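Side-chain contacts in Mab-21 domain-containing protein (Tribolium castaneum, PDB 7LT2), which senses double-stranded RNA in the beetle cytoplasm and joins ATP and GTP into cyclic GMP-AMP, a second messenger of innate immunity: residues D61-G66 / Y280-F285; K266-K271 / T307-Y312; P274-Y279 / N341-R346; K259-L264 / R302-T307. All coordinates share one frame; numbering follows the deposited sequence.

Contact 1. Residues D61-G66 / Y280-F285; sequences DGLKVG and YIKTVF
Lys282 carries the whole contact from the side of helix 278-291, meeting Asp61 and Leu63 with different parts of one long side chain. Early in segment 280-285, Ile281 packs on Tyr312 of helix 301-318. Lys282 follows, with CG anti to the backbone N (chi1 -169°); the extended chain is long enough to reach segment 61-66. Its aliphatic foot passes Leu63, whose CD1 comes to 4.2 Å from Lys282 CG; leucine suits this place as an apolar cover for the methylenes. At the far end, Lys282 NZ donates a hydrogen bond to Asp61 OD2 at 3.0 Å within a salt bridge. The two side chains cross at about a right angle, and the ammonium arrives from above the carboxylate, 38° out of its plane. A water also accepts a hydrogen bond from Lys282 NZ at 2.8 Å and lies 2.7 Å from Asp61 OD1. Asp61 precedes Gly62, whose positive phi (74°), with two bonds back into the last turn, makes a Schellman motif. Farther along, Phe285 packs on Val262 of helix 258-272. Lysine supplies an apolar stem and a charged tip, aspartate two oxygens for separate cations. With Arg249 on Asp61 OD1 and Glu248 on Lys282 NZ, opposite charges alternate through buried surroundings; the pairing probably offsets the cost of burial and fixes Lys282, an ATP-binding residue by similarity, in its extended form.

Contact 2. Residues K266-K271 / T307-Y312; sequences KKLKEK and TTLREY
Leu268 and Leu309 reach one another because both place CG opposite the backbone N, with chi1 of -178° and 177°, which sets each CG beside its own carbonyl carbon and turns one methyl of each toward the other helix. The tips then meet through these methyls: Leu268 CD2 lies 3.8 Å from Leu309 CD1, and the two side chains cross at about a right angle. Leucine fits here because its branch at CG offers methyls at the end of a short stem, enough to bridge backbones whose nearest CA atoms, Leu268 CA and Leu309 CA, are 9.9 Å apart. One turn on, Tyr312 leans toward Lys269, and Lys269 CG stands 4.3 Å from Tyr312 OH. This touch is marginal, with no hydrogen bond across it. Lys269 sets out toward helix 301-318 but bends aside at chi2 (-94°). It offers only its CG, which the Tyr312 hydroxyl grazes; the polar bonds of both residues are made elsewhere, Lys269 NZ to Ser278 OG and Tyr312 OH to His273. Helices 258-272 and 301-318 are also joined through third parties: on helix 337-354, Ile350 touches Leu268, Ile351 touches Leu309 and Ile347 touches Tyr312, while Ile281 of helix 278-291 lies against both Lys269 and Tyr312. The contact therefore sits within a four-helix assembly.

Contact 3. Residues P274-Y279 / N341-R346; sequences PNIASY and NNISNR
Ile343 projects from helix 337-354 and lays its terminal methyl against Asn275 and Ile276, two neighbours in the turn ahead of helix 278-291. Both pairs of side chains cross obliquely, with Ile343 CD1 as the shared point of contact. With chi2 nearly extended (171°), CD1 stands as far as it can from the Ile343 backbone and reaches the turn, 3.8 Å from Asn275 CB and 3.9 Å from Asn275 OD1. The asparagine therefore offers the flank of its side chain, from CB to the amide oxygen. On the other partner, Ile276 CG1 is 4.1 Å from Ile343 CD1; here the meeting is purely aliphatic and buried. Ile276 continues inward to Tyr312 and Ile316 of helix 301-318, whereas Asn275 is exposed, where a polar amide is at home and its CB can still cover the isoleucine. His273 adds a further touch on Ile343. Just downstream, Ala277 takes the N-cap position of helix 278-291, whose first residues, Ser278 and Tyr279, belong by similarity to the ATP site. With no hydrogen bond between the two segments, the contact rests on van der Waals touch and burial of carbon surface, the polar amide of Asn275 staying at its exposed margin.

Contact 4. Residues K259-L264 / R302-T307; sequences KPAVKL and REVFMT
Ala261 and Phe305 mark the closest point between segments 259-264 and 302-307: Ala261 CA is 5.0 Å from Phe305 CA, and the axes of the two short segments approach to 9.1 Å. Such nearness depends on a small residue, since the alanine presents a single methyl. Ala261 CB also rests 3.9 Å from Val304 CG1, the branch that lies anti to the valine's backbone N (chi1 176°). Next to it Phe305 swings its ring over to the first helix. Phe305 CE1 comes within 3.6 Å of Leu264 CB, and Phe305 CD1 within 4.0 Å of Leu264 CD1, the two side chains crossing at about a right angle. Leu264 approaches the ring obliquely, while the carbonyl oxygen of Ala261 lies at the ring's edge, near its plane. Leu6 of helix 5-13 touches both Leu264 and Phe305, and Ile354 of helix 337-354 covers Phe305 as well. Away from this apolar seam the character changes: Lys259 NZ bonds to the carbonyl oxygen of Asp61 and Lys263 NZ to Ser15 OG, and Arg302 is exposed, so charged groups stay off the interface. The two segments lie 46° apart in direction (signed crossing angle -46°); with the Phe305 ring packed on Leu264, this is an oblique helix-helix packing over a small residue, within the HhH/H2TH-like domain of the Mab-21 family.

From the N terminus, segment 61-66 waits longest for its partner: contact 1 closes a loop of 213 residues that takes in most of the nucleotidyltransferase range and the first helix of the helical domain, and fastens the two domains together at helix 278-291. The remaining contacts are internal to the helical domain. Contact 4 opens at 259-264 and contact 2 at 266-271, closing loops of 37 and 35 residues on helix 301-318, where they share Thr307. Contact 3 starts at 274-279 and reaches on to helix 337-354 over 61 residues. None encloses another; every pair crosses, so the segments interlock. Between contacts 1 and 2, the carbonyl oxygen of Leu63 is probably hydrogen-bonded to Lys266, a further tie between the domains.

Contact 1. Residues D61-G66 / Y280-F285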
loop_
_atom_site.group_PDB
_atom_site.type_symbol
_atom_site.label_atom_id
_atom_site.label_comp_id
_atom_site.label_asym_id
_atom_site.label_seq_id
_atom_site.Cartn_x
_atom_site.Cartn_y
_atom_site.Cartn_z
ATOM N N ASP A 61 -0.992 -7.107 -0.321
ATOM C CA ASP A 61 -0.737 -7.575 -1.679
ATOM C C ASP A 61 -0.094 -8.951 -1.719
ATOM O O ASP A 61 0.032 -9.523 -2.808
ATOM C CB ASP A 61 0.182 -6.610 -2.433
ATOM C CG ASP A 61 -0.537 -5.375 -2.925
ATOM O OD1 ASP A 61 -1.778 -5.422 -3.096
ATOM O OD2 ASP A 61 0.148 -4.355 -3.151
ATOM N N GLY A 62 0.328 -9.487 -0.576
ATOM C CA GLY A 62 1.062 -10.738 -0.607
ATOM C C GLY A 62 2.483 -10.591 -1.096
ATOM O O GLY A 62 3.064 -11.558 -1.599
ATOM N N LEU A 63 3.063 -9.399 -0.952
ATOM C CA LEU A 63 4.389 -9.091 -1.480
ATOM C C LEU A 63 5.373 -8.651 -0.400
ATOM O O LEU A 63 6.459 -8.159 -0.733
ATOM C CB LEU A 63 4.288 -7.998 -2.551
ATOM C CG LEU A 63 3.474 -8.313 -3.806
ATOM C CD1 LEU A 63 3.396 -7.074 -4.693
ATOM C CD2 LEU A 63 4.074 -9.486 -4.566
ATOM N N LYS A 64 5.035 -8.817 0.878
ATOM C CA LYS A 64 5.922 -8.396 1.955
ATOM C C LYS A 64 7.057 -9.396 2.142
ATOM O O LYS A 64 6.821 -10.605 2.236
ATOM C CB LYS A 64 5.139 -8.236 3.262
ATOM C CG LYS A 64 6.002 -7.863 4.476
ATOM C CD LYS A 64 6.696 -6.517 4.280
ATOM C CE LYS A 64 7.630 -6.202 5.438
ATOM N NZ LYS A 64 8.496 -5.035 5.146
ATOM N N VAL A 65 8.286 -8.885 2.192
ATOM C CA VAL A 65 9.471 -9.686 2.485
ATOM C C VAL A 65 9.719 -9.648 3.988
ATOM O O VAL A 65 9.909 -8.572 4.566
ATOM C CB VAL A 65 10.693 -9.161 1.717
ATOM C CG1 VAL A 65 11.949 -9.927 2.122
ATOM C CG2 VAL A 65 10.463 -9.250 0.216
ATOM N N GLY A 66 9.729 -10.819 4.623
ATOM C CA GLY A 66 10.027 -10.883 6.042
ATOM C C GLY A 66 8.813 -10.600 6.913
ATOM O O GLY A 66 7.663 -10.678 6.477
ATOM N N TYR A 280 8.608 0.523 -7.187
ATOM C CA TYR A 280 9.225 0.525 -8.509
ATOM C C TYR A 280 9.370 -0.896 -9.037
ATOM O O TYR A 280 9.216 -1.137 -10.240
ATOM C CB TYR A 280 10.590 1.224 -8.472
ATOM C CG TYR A 280 10.584 2.613 -7.857
ATOM C CD1 TYR A 280 9.401 3.322 -7.683
ATOM C CD2 TYR A 280 11.768 3.212 -7.456
ATOM C CE1 TYR A 280 9.399 4.585 -7.115
ATOM C CE2 TYR A 280 11.779 4.477 -6.895
ATOM C CZ TYR A 280 10.590 5.156 -6.727
ATOM O OH TYR A 280 10.591 6.413 -6.164
ATOM N N ILE A 281 9.670 -1.849 -8.149
ATOM C CA ILE A 281 9.717 -3.252 -8.552
ATOM C C ILE A 281 8.318 -3.757 -8.879
ATOM O O ILE A 281 8.111 -4.443 -9.888
ATOM C CB ILE A 281 10.386 -4.098 -7.455
ATOM C CG1 ILE A 281 11.860 -3.712 -7.319
ATOM C CG2 ILE A 281 10.266 -5.584 -7.771
ATOM C CD1 ILE A 281 12.521 -4.270 -6.076
ATOM N N LYS A 282 7.336 -3.426 -8.032
ATOM C CA LYS A 282 5.949 -3.775 -8.334
ATOM C C LYS A 282 5.540 -3.236 -9.698
ATOM O O LYS A 282 4.903 -3.941 -10.490
ATOM C CB LYS A 282 5.023 -3.227 -7.244
ATOM C CG LYS A 282 3.586 -3.747 -7.316
ATOM C CD LYS A 282 2.675 -2.986 -6.360
ATOM C CE LYS A 282 1.256 -3.548 -6.374
ATOM N NZ LYS A 282 0.321 -2.686 -5.593
ATOM N N THR A 283 5.932 -1.992 -9.999
ATOM C CA THR A 283 5.586 -1.375 -11.276
ATOM C C THR A 283 6.207 -2.128 -12.445
ATOM O O THR A 283 5.559 -2.327 -13.479
ATOM C CB THR A 283 6.028 0.090 -11.286
ATOM O OG1 THR A 283 5.307 0.818 -10.281
ATOM C CG2 THR A 283 5.765 0.722 -12.648
ATOM N N VAL A 284 7.470 -2.542 -12.309
ATOM C CA VAL A 284 8.098 -3.341 -13.358
ATOM C C VAL A 284 7.279 -4.598 -13.631
ATOM O O VAL A 284 7.051 -4.970 -14.789
ATOM C CB VAL A 284 9.554 -3.674 -12.980
ATOM C CG1 VAL A 284 10.102 -4.787 -13.855
ATOM C CG2 VAL A 284 10.424 -2.430 -13.102
ATOM N N PHE A 285 6.784 -5.250 -12.577
ATOM C CA PHE A 285 5.994 -6.463 -12.784
ATOM C C PHE A 285 4.641 -6.170 -13.428
ATOM O O PHE A 285 4.150 -6.990 -14.210
ATOM C CB PHE A 285 5.820 -7.225 -11.467
ATOM C CG PHE A 285 6.931 -8.198 -11.194
ATOM C CD1 PHE A 285 8.141 -7.755 -10.679
ATOM C CD2 PHE A 285 6.780 -9.549 -11.489
ATOM C CE1 PHE A 285 9.175 -8.643 -10.439
ATOM C CE2 PHE A 285 7.810 -10.446 -11.252
ATOM C CZ PHE A 285 9.011 -9.993 -10.727
HETATM O O HOH W 1 -2.305 -3.404 -4.847
#

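Contact 2. Residues K266-K271 / T307-Y312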
loop_
_atom_site.group_PDB
_atom_site.type_symbol
_atom_site.label_atom_id
_atom_site.label_comp_id
_atom_site.label_asym_id
_atom_site.label_seq_id
_atom_site.Cartn_x
_atom_site.Cartn_y
_atom_site.Cartn_z
ATOM N N LYS A 266 12.699 -8.446 -4.484
ATOM C CA LYS A 266 12.698 -7.453 -3.407
ATOM C C LYS A 266 13.716 -7.807 -2.329
ATOM O O LYS A 266 14.346 -6.916 -1.746
ATOM C CB LYS A 266 11.297 -7.318 -2.796
ATOM C CG LYS A 266 10.304 -6.563 -3.669
ATOM C CD LYS A 266 8.901 -6.563 -3.063
ATOM C CE LYS A 266 8.857 -5.809 -1.748
ATOM N NZ LYS A 266 7.461 -5.587 -1.246
ATOM N N LYS A 267 13.890 -9.103 -2.046
ATOM C CA LYS A 267 14.906 -9.513 -1.082
ATOM C C LYS A 267 16.296 -9.150 -1.578
ATOM O O LYS A 267 17.131 -8.655 -0.812
ATOM C CB LYS A 267 14.802 -11.018 -0.822
ATOM C CG LYS A 267 15.760 -11.563 0.246
ATOM C CD LYS A 267 15.369 -11.083 1.634
ATOM C CE LYS A 267 16.100 -11.845 2.738
ATOM N NZ LYS A 267 17.565 -11.652 2.641
ATOM N N LEU A 268 16.555 -9.380 -2.870
ATOM C CA LEU A 268 17.818 -8.966 -3.471
ATOM C C LEU A 268 17.999 -7.457 -3.382
ATOM O O LEU A 268 19.101 -6.969 -3.097
ATOM C CB LEU A 268 17.864 -9.429 -4.927
ATOM C CG LEU A 268 19.127 -9.143 -5.740
ATOM C CD1 LEU A 268 20.329 -9.835 -5.114
ATOM C CD2 LEU A 268 18.938 -9.582 -7.190
ATOM N N LYS A 269 16.925 -6.704 -3.621
ATOM C CA LYS A 269 16.985 -5.249 -3.532
ATOM C C LYS A 269 17.337 -4.797 -2.121
ATOM O O LYS A 269 18.160 -3.891 -1.935
ATOM C CB LYS A 269 15.644 -4.653 -3.983
ATOM C CG LYS A 269 15.564 -3.128 -3.943
ATOM C CD LYS A 269 14.967 -2.605 -2.635
ATOM C CE LYS A 269 13.476 -2.905 -2.537
ATOM N NZ LYS A 269 12.873 -2.296 -1.319
ATOM N N GLU A 270 16.719 -5.415 -1.111
ATOM C CA GLU A 270 17.000 -5.050 0.272
ATOM C C GLU A 270 18.460 -5.274 0.624
ATOM O O GLU A 270 19.037 -4.510 1.406
ATOM C CB GLU A 270 16.120 -5.855 1.227
ATOM C CG GLU A 270 14.671 -5.445 1.264
ATOM C CD GLU A 270 13.883 -6.262 2.273
ATOM O OE1 GLU A 270 14.508 -6.886 3.159
ATOM O OE2 GLU A 270 12.640 -6.289 2.178
ATOM N N LYS A 271 19.075 -6.307 0.061
ATOM C CA LYS A 271 20.458 -6.591 0.414
ATOM C C LYS A 271 21.456 -5.754 -0.381
ATOM O O LYS A 271 22.469 -5.315 0.176
ATOM C CB LYS A 271 20.755 -8.081 0.227
ATOM C CG LYS A 271 22.148 -8.469 0.705
ATOM C CD LYS A 271 22.395 -9.953 0.565
ATOM C CE LYS A 271 23.872 -10.273 0.710
ATOM N NZ LYS A 271 24.147 -11.711 0.427
ATOM N N THR A 307 14.019 -14.624 -15.614
ATOM C CA THR A 307 13.574 -13.789 -16.720
ATOM C C THR A 307 13.134 -12.414 -16.235
ATOM O O THR A 307 13.492 -11.398 -16.843
ATOM C CB THR A 307 12.447 -14.480 -17.483
ATOM O OG1 THR A 307 12.968 -15.650 -18.122
ATOM C CG2 THR A 307 11.870 -13.545 -18.539
ATOM N N THR A 308 12.369 -12.356 -15.137
ATOM C CA THR A 308 11.929 -11.057 -14.634
ATOM C C THR A 308 13.092 -10.275 -14.038
ATOM O O THR A 308 13.107 -9.044 -14.116
ATOM C CB THR A 308 10.797 -11.206 -13.608
ATOM O OG1 THR A 308 11.198 -12.048 -12.516
ATOM C CG2 THR A 308 9.549 -11.784 -14.267
ATOM N N LEU A 309 14.083 -10.967 -13.468
ATOM C CA LEU A 309 15.267 -10.273 -12.970
ATOM C C LEU A 309 16.032 -9.608 -14.107
ATOM O O LEU A 309 16.482 -8.464 -13.975
ATOM C CB LEU A 309 16.175 -11.243 -12.211
ATOM C CG LEU A 309 17.506 -10.687 -11.682
ATOM C CD1 LEU A 309 17.302 -9.562 -10.670
ATOM C CD2 LEU A 309 18.352 -11.799 -11.074
ATOM N N ARG A 310 16.178 -10.306 -15.236
ATOM C CA ARG A 310 16.825 -9.716 -16.404
ATOM C C ARG A 310 16.066 -8.493 -16.907
ATOM O O ARG A 310 16.677 -7.472 -17.251
ATOM C CB ARG A 310 16.942 -10.761 -17.515
ATOM C CG ARG A 310 17.919 -11.889 -17.220
ATOM C CD ARG A 310 17.990 -12.859 -18.389
ATOM N NE ARG A 310 18.773 -14.048 -18.072
ATOM C CZ ARG A 310 20.089 -14.136 -18.204
ATOM N NH1 ARG A 310 20.809 -13.118 -18.650
ATOM N NH2 ARG A 310 20.698 -15.274 -17.881
ATOM N N GLU A 311 14.728 -8.583 -16.968
ATOM C CA GLU A 311 13.924 -7.473 -17.478
ATOM C C GLU A 311 13.925 -6.303 -16.495
ATOM O O GLU A 311 13.960 -5.138 -16.911
ATOM C CB GLU A 311 12.499 -7.954 -17.795
ATOM C CG GLU A 311 12.236 -8.178 -19.284
ATOM C CD GLU A 311 12.305 -6.893 -20.074
ATOM O OE1 GLU A 311 11.392 -6.054 -19.908
ATOM O OE2 GLU A 311 13.274 -6.728 -20.854
ATOM N N TYR A 312 13.899 -6.599 -15.192
ATOM C CA TYR A 312 14.066 -5.571 -14.167
ATOM C C TYR A 312 15.381 -4.817 -14.351
ATOM O O TYR A 312 15.417 -3.582 -14.263
ATOM C CB TYR A 312 13.982 -6.234 -12.787
ATOM C CG TYR A 312 14.384 -5.390 -11.600
ATOM C CD1 TYR A 312 13.697 -4.231 -11.281
ATOM C CD2 TYR A 312 15.420 -5.790 -10.767
ATOM C CE1 TYR A 312 14.054 -3.471 -10.182
ATOM C CE2 TYR A 312 15.780 -5.045 -9.666
ATOM C CZ TYR A 312 15.094 -3.888 -9.375
ATOM O OH TYR A 312 15.458 -3.149 -8.274
#

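Contact 3. Residues P274-Y279 / N341-R346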
loop_
_atom_site.group_PDB
_atom_site.type_symbol
_atom_site.label_atom_id
_atom_site.label_comp_id
_atom_site.label_asym_id
_atom_site.label_seq_id
_atom_site.Cartn_x
_atom_site.Cartn_y
_atom_site.Cartn_z
ATOM N N PRO A 274 19.107 -0.837 -1.778
ATOM C CA PRO A 274 17.925 -0.241 -1.130
ATOM C C PRO A 274 17.541 1.114 -1.697
ATOM O O PRO A 274 16.502 1.660 -1.302
ATOM C CB PRO A 274 18.349 -0.116 0.342
ATOM C CG PRO A 274 19.625 -0.892 0.473
ATOM C CD PRO A 274 20.264 -0.876 -0.871
ATOM N N ASN A 275 18.352 1.671 -2.600
ATOM C CA ASN A 275 18.019 2.911 -3.291
ATOM C C ASN A 275 16.732 2.814 -4.100
ATOM O O ASN A 275 16.153 3.852 -4.439
ATOM C CB ASN A 275 19.160 3.301 -4.229
ATOM C CG ASN A 275 20.523 3.064 -3.617
ATOM O OD1 ASN A 275 20.933 1.924 -3.405
ATOM N ND2 ASN A 275 21.239 4.150 -3.333
ATOM N N ILE A 276 16.290 1.603 -4.440
ATOM C CA ILE A 276 15.122 1.385 -5.289
ATOM C C ILE A 276 13.924 1.086 -4.398
ATOM O O ILE A 276 13.959 0.150 -3.592
ATOM C CB ILE A 276 15.360 0.239 -6.286
ATOM C CG1 ILE A 276 16.567 0.536 -7.183
ATOM C CG2 ILE A 276 14.092 -0.034 -7.106
ATOM C CD1 ILE A 276 16.383 1.726 -8.110
ATOM N N ALA A 277 12.860 1.871 -4.542
ATOM C CA ALA A 277 11.660 1.656 -3.747
ATOM C C ALA A 277 10.909 0.408 -4.211
ATOM O O ALA A 277 10.918 0.051 -5.393
ATOM C CB ALA A 277 10.742 2.876 -3.830
ATOM N N SER A 278 10.242 -0.249 -3.258
ATOM C CA SER A 278 9.521 -1.480 -3.568
ATOM C C SER A 278 8.460 -1.266 -4.644
ATOM O O SER A 278 8.243 -2.144 -5.485
ATOM C CB SER A 278 8.890 -2.051 -2.299
ATOM O OG SER A 278 9.888 -2.459 -1.379
ATOM N N TYR A 279 7.792 -0.108 -4.645
ATOM C CA TYR A 279 6.751 0.107 -5.648
ATOM C C TYR A 279 7.330 0.159 -7.054
ATOM O O TYR A 279 6.618 -0.126 -8.024
ATOM C CB TYR A 279 5.961 1.385 -5.359
ATOM C CG TYR A 279 4.758 1.565 -6.272
ATOM C CD1 TYR A 279 3.658 0.713 -6.186
ATOM C CD2 TYR A 279 4.728 2.575 -7.222
ATOM C CE1 TYR A 279 2.555 0.874 -7.022
ATOM C CE2 TYR A 279 3.631 2.745 -8.055
ATOM C CZ TYR A 279 2.553 1.891 -7.957
ATOM O OH TYR A 279 1.471 2.075 -8.793
ATOM N N ASN A 341 23.427 3.450 -12.815
ATOM C CA ASN A 341 24.477 2.693 -13.492
ATOM C C ASN A 341 25.110 1.672 -12.552
ATOM O O ASN A 341 25.300 0.507 -12.919
ATOM C CB ASN A 341 25.544 3.638 -14.048
ATOM C CG ASN A 341 25.088 4.377 -15.298
ATOM O OD1 ASN A 341 24.094 4.011 -15.926
ATOM N ND2 ASN A 341 25.824 5.421 -15.669
ATOM N N ASN A 342 25.444 2.091 -11.328
ATOM C CA ASN A 342 26.062 1.173 -10.376
ATOM C C ASN A 342 25.119 0.031 -10.020
ATOM O O ASN A 342 25.546 -1.124 -9.917
ATOM C CB ASN A 342 26.480 1.920 -9.109
ATOM C CG ASN A 342 27.645 2.867 -9.338
ATOM O OD1 ASN A 342 28.403 2.732 -10.302
ATOM N ND2 ASN A 342 27.803 3.824 -8.436
ATOM N N ILE A 343 23.836 0.334 -9.815
ATOM C CA ILE A 343 22.892 -0.718 -9.451
ATOM C C ILE A 343 22.716 -1.697 -10.607
ATOM O O ILE A 343 22.710 -2.916 -10.406
ATOM C CB ILE A 343 21.553 -0.105 -9.000
ATOM C CG1 ILE A 343 21.747 0.676 -7.698
ATOM C CG2 ILE A 343 20.500 -1.195 -8.801
ATOM C CD1 ILE A 343 20.541 1.481 -7.280
ATOM N N SER A 344 22.594 -1.185 -11.834
ATOM C CA SER A 344 22.466 -2.069 -12.991
ATOM C C SER A 344 23.707 -2.939 -13.170
ATOM O O SER A 344 23.598 -4.119 -13.523
ATOM C CB SER A 344 22.198 -1.249 -14.253
ATOM O OG SER A 344 22.065 -2.098 -15.382
ATOM N N ASN A 345 24.898 -2.378 -12.934
ATOM C CA ASN A 345 26.115 -3.179 -13.018
ATOM C C ASN A 345 26.145 -4.254 -11.935
ATOM O O ASN A 345 26.568 -5.388 -12.192
ATOM C CB ASN A 345 27.347 -2.280 -12.913
ATOM C CG ASN A 345 27.529 -1.390 -14.132
ATOM O OD1 ASN A 345 27.003 -1.668 -15.209
ATOM N ND2 ASN A 345 28.289 -0.315 -13.967
ATOM N N ARG A 346 25.719 -3.906 -10.717
ATOM C CA ARG A 346 25.563 -4.885 -9.643
ATOM C C ARG A 346 24.701 -6.058 -10.088
ATOM O O ARG A 346 25.095 -7.223 -9.966
ATOM C CB ARG A 346 24.911 -4.224 -8.430
ATOM C CG ARG A 346 25.808 -3.779 -7.312
ATOM C CD ARG A 346 24.921 -3.587 -6.091
ATOM N NE ARG A 346 25.511 -2.755 -5.053
ATOM C CZ ARG A 346 26.002 -3.219 -3.914
ATOM N NH1 ARG A 346 26.031 -4.517 -3.650
ATOM N NH2 ARG A 346 26.468 -2.360 -3.014
#

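Contact 4. Residues K259-L264 / R302-T307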
loop_
_atom_site.group_PDB
_atom_site.type_symbol
_atom_site.label_atom_id
_atom_site.label_comp_id
_atom_site.label_asym_id
_atom_site.label_seq_id
_atom_site.Cartn_x
_atom_site.Cartn_y
_atom_site.Cartn_z
ATOM N N LYS A 259 4.190 -13.876 -7.364
ATOM C CA LYS A 259 4.473 -13.229 -6.083
ATOM C C LYS A 259 5.761 -13.752 -5.446
ATOM O O LYS A 259 6.528 -12.945 -4.905
ATOM C CB LYS A 259 3.276 -13.361 -5.128
ATOM C CG LYS A 259 2.073 -12.548 -5.596
ATOM C CD LYS A 259 0.958 -12.518 -4.566
ATOM C CE LYS A 259 -0.217 -11.699 -5.089
ATOM N NZ LYS A 259 -1.319 -11.615 -4.090
ATOM N N PRO A 260 6.062 -15.059 -5.486
ATOM C CA PRO A 260 7.414 -15.477 -5.066
ATOM C C PRO A 260 8.519 -14.776 -5.837
ATOM O O PRO A 260 9.510 -14.347 -5.236
ATOM C CB PRO A 260 7.403 -16.995 -5.309
ATOM C CG PRO A 260 5.971 -17.371 -5.117
ATOM C CD PRO A 260 5.181 -16.225 -5.697
ATOM N N ALA A 261 8.363 -14.617 -7.154
ATOM C CA ALA A 261 9.397 -13.954 -7.945
ATOM C C ALA A 261 9.573 -12.499 -7.527
ATOM O O ALA A 261 10.703 -12.000 -7.449
ATOM C CB ALA A 261 9.059 -14.050 -9.435
ATOM N N VAL A 262 8.466 -11.798 -7.258
ATOM C CA VAL A 262 8.574 -10.406 -6.824
ATOM C C VAL A 262 9.341 -10.325 -5.515
ATOM O O VAL A 262 10.223 -9.476 -5.346
ATOM C CB VAL A 262 7.187 -9.758 -6.683
ATOM C CG1 VAL A 262 7.328 -8.355 -6.087
ATOM C CG2 VAL A 262 6.498 -9.675 -8.022
ATOM N N LYS A 263 9.013 -11.207 -4.570
ATOM C CA LYS A 263 9.622 -11.140 -3.249
ATOM C C LYS A 263 11.090 -11.537 -3.286
ATOM O O LYS A 263 11.900 -10.954 -2.557
ATOM C CB LYS A 263 8.824 -12.008 -2.272
ATOM C CG LYS A 263 7.478 -11.362 -1.884
ATOM C CD LYS A 263 6.692 -12.213 -0.902
ATOM C CE LYS A 263 5.920 -13.309 -1.621
ATOM N NZ LYS A 263 4.992 -14.021 -0.697
ATOM N N LEU A 264 11.457 -12.495 -4.146
ATOM C CA LEU A 264 12.869 -12.833 -4.315
ATOM C C LEU A 264 13.656 -11.633 -4.820
ATOM O O LEU A 264 14.759 -11.356 -4.337
ATOM C CB LEU A 264 13.022 -14.014 -5.279
ATOM C CG LEU A 264 12.515 -15.372 -4.792
ATOM C CD1 LEU A 264 12.343 -16.334 -5.962
ATOM C CD2 LEU A 264 13.469 -15.956 -3.770
ATOM N N ARG A 302 12.341 -20.874 -11.092
ATOM C CA ARG A 302 13.658 -20.426 -11.530
ATOM C C ARG A 302 13.565 -19.619 -12.820
ATOM O O ARG A 302 14.176 -18.551 -12.942
ATOM C CB ARG A 302 14.595 -21.619 -11.710
ATOM C CG ARG A 302 16.023 -21.204 -12.024
ATOM C CD ARG A 302 16.896 -22.403 -12.299
ATOM N NE ARG A 302 18.219 -22.001 -12.760
ATOM C CZ ARG A 302 19.096 -22.830 -13.307
ATOM N NH1 ARG A 302 18.822 -24.114 -13.470
ATOM N NH2 ARG A 302 20.273 -22.358 -13.706
ATOM N N GLU A 303 12.790 -20.107 -13.796
ATOM C CA GLU A 303 12.717 -19.404 -15.072
ATOM C C GLU A 303 11.999 -18.064 -14.935
ATOM O O GLU A 303 12.429 -17.062 -15.523
ATOM C CB GLU A 303 12.033 -20.265 -16.135
ATOM C CG GLU A 303 12.007 -19.584 -17.494
ATOM C CD GLU A 303 11.520 -20.479 -18.614
ATOM O OE1 GLU A 303 11.206 -21.663 -18.356
ATOM O OE2 GLU A 303 11.459 -19.986 -19.760
ATOM N N VAL A 304 10.906 -18.017 -14.171
ATOM C CA VAL A 304 10.215 -16.746 -13.965
ATOM C C VAL A 304 11.123 -15.761 -13.236
ATOM O O VAL A 304 11.220 -14.585 -13.614
ATOM C CB VAL A 304 8.891 -16.967 -13.208
ATOM C CG1 VAL A 304 8.206 -15.626 -12.904
ATOM C CG2 VAL A 304 7.959 -17.860 -14.014
ATOM N N PHE A 305 11.803 -16.225 -12.186
ATOM C CA PHE A 305 12.711 -15.356 -11.439
ATOM C C PHE A 305 13.832 -14.826 -12.328
ATOM O O PHE A 305 14.103 -13.619 -12.349
ATOM C CB PHE A 305 13.287 -16.112 -10.239
ATOM C CG PHE A 305 14.428 -15.394 -9.549
ATOM C CD1 PHE A 305 14.193 -14.260 -8.784
ATOM C CD2 PHE A 305 15.724 -15.873 -9.645
ATOM C CE1 PHE A 305 15.234 -13.604 -8.147
ATOM C CE2 PHE A 305 16.772 -15.222 -9.009
ATOM C CZ PHE A 305 16.528 -14.088 -8.259
ATOM N N MET A 306 14.505 -15.717 -13.062
ATOM C CA MET A 306 15.622 -15.289 -13.899
ATOM C C MET A 306 15.168 -14.344 -15.001
ATOM O O MET A 306 15.854 -13.363 -15.313
ATOM C CB MET A 306 16.324 -16.506 -14.504
ATOM C CG MET A 306 17.116 -17.329 -13.499
ATOM S SD MET A 306 18.418 -16.372 -12.695
ATOM C CE MET A 306 19.346 -15.825 -14.123
ATOM N N THR A 307 14.019 -14.624 -15.614
ATOM C CA THR A 307 13.574 -13.789 -16.720
ATOM C C THR A 307 13.134 -12.414 -16.235
ATOM O O THR A 307 13.492 -11.398 -16.843
ATOM C CB THR A 307 12.447 -14.480 -17.483
ATOM O OG1 THR A 307 12.968 -15.650 -18.122
ATOM C CG2 THR A 307 11.870 -13.545 -18.539
#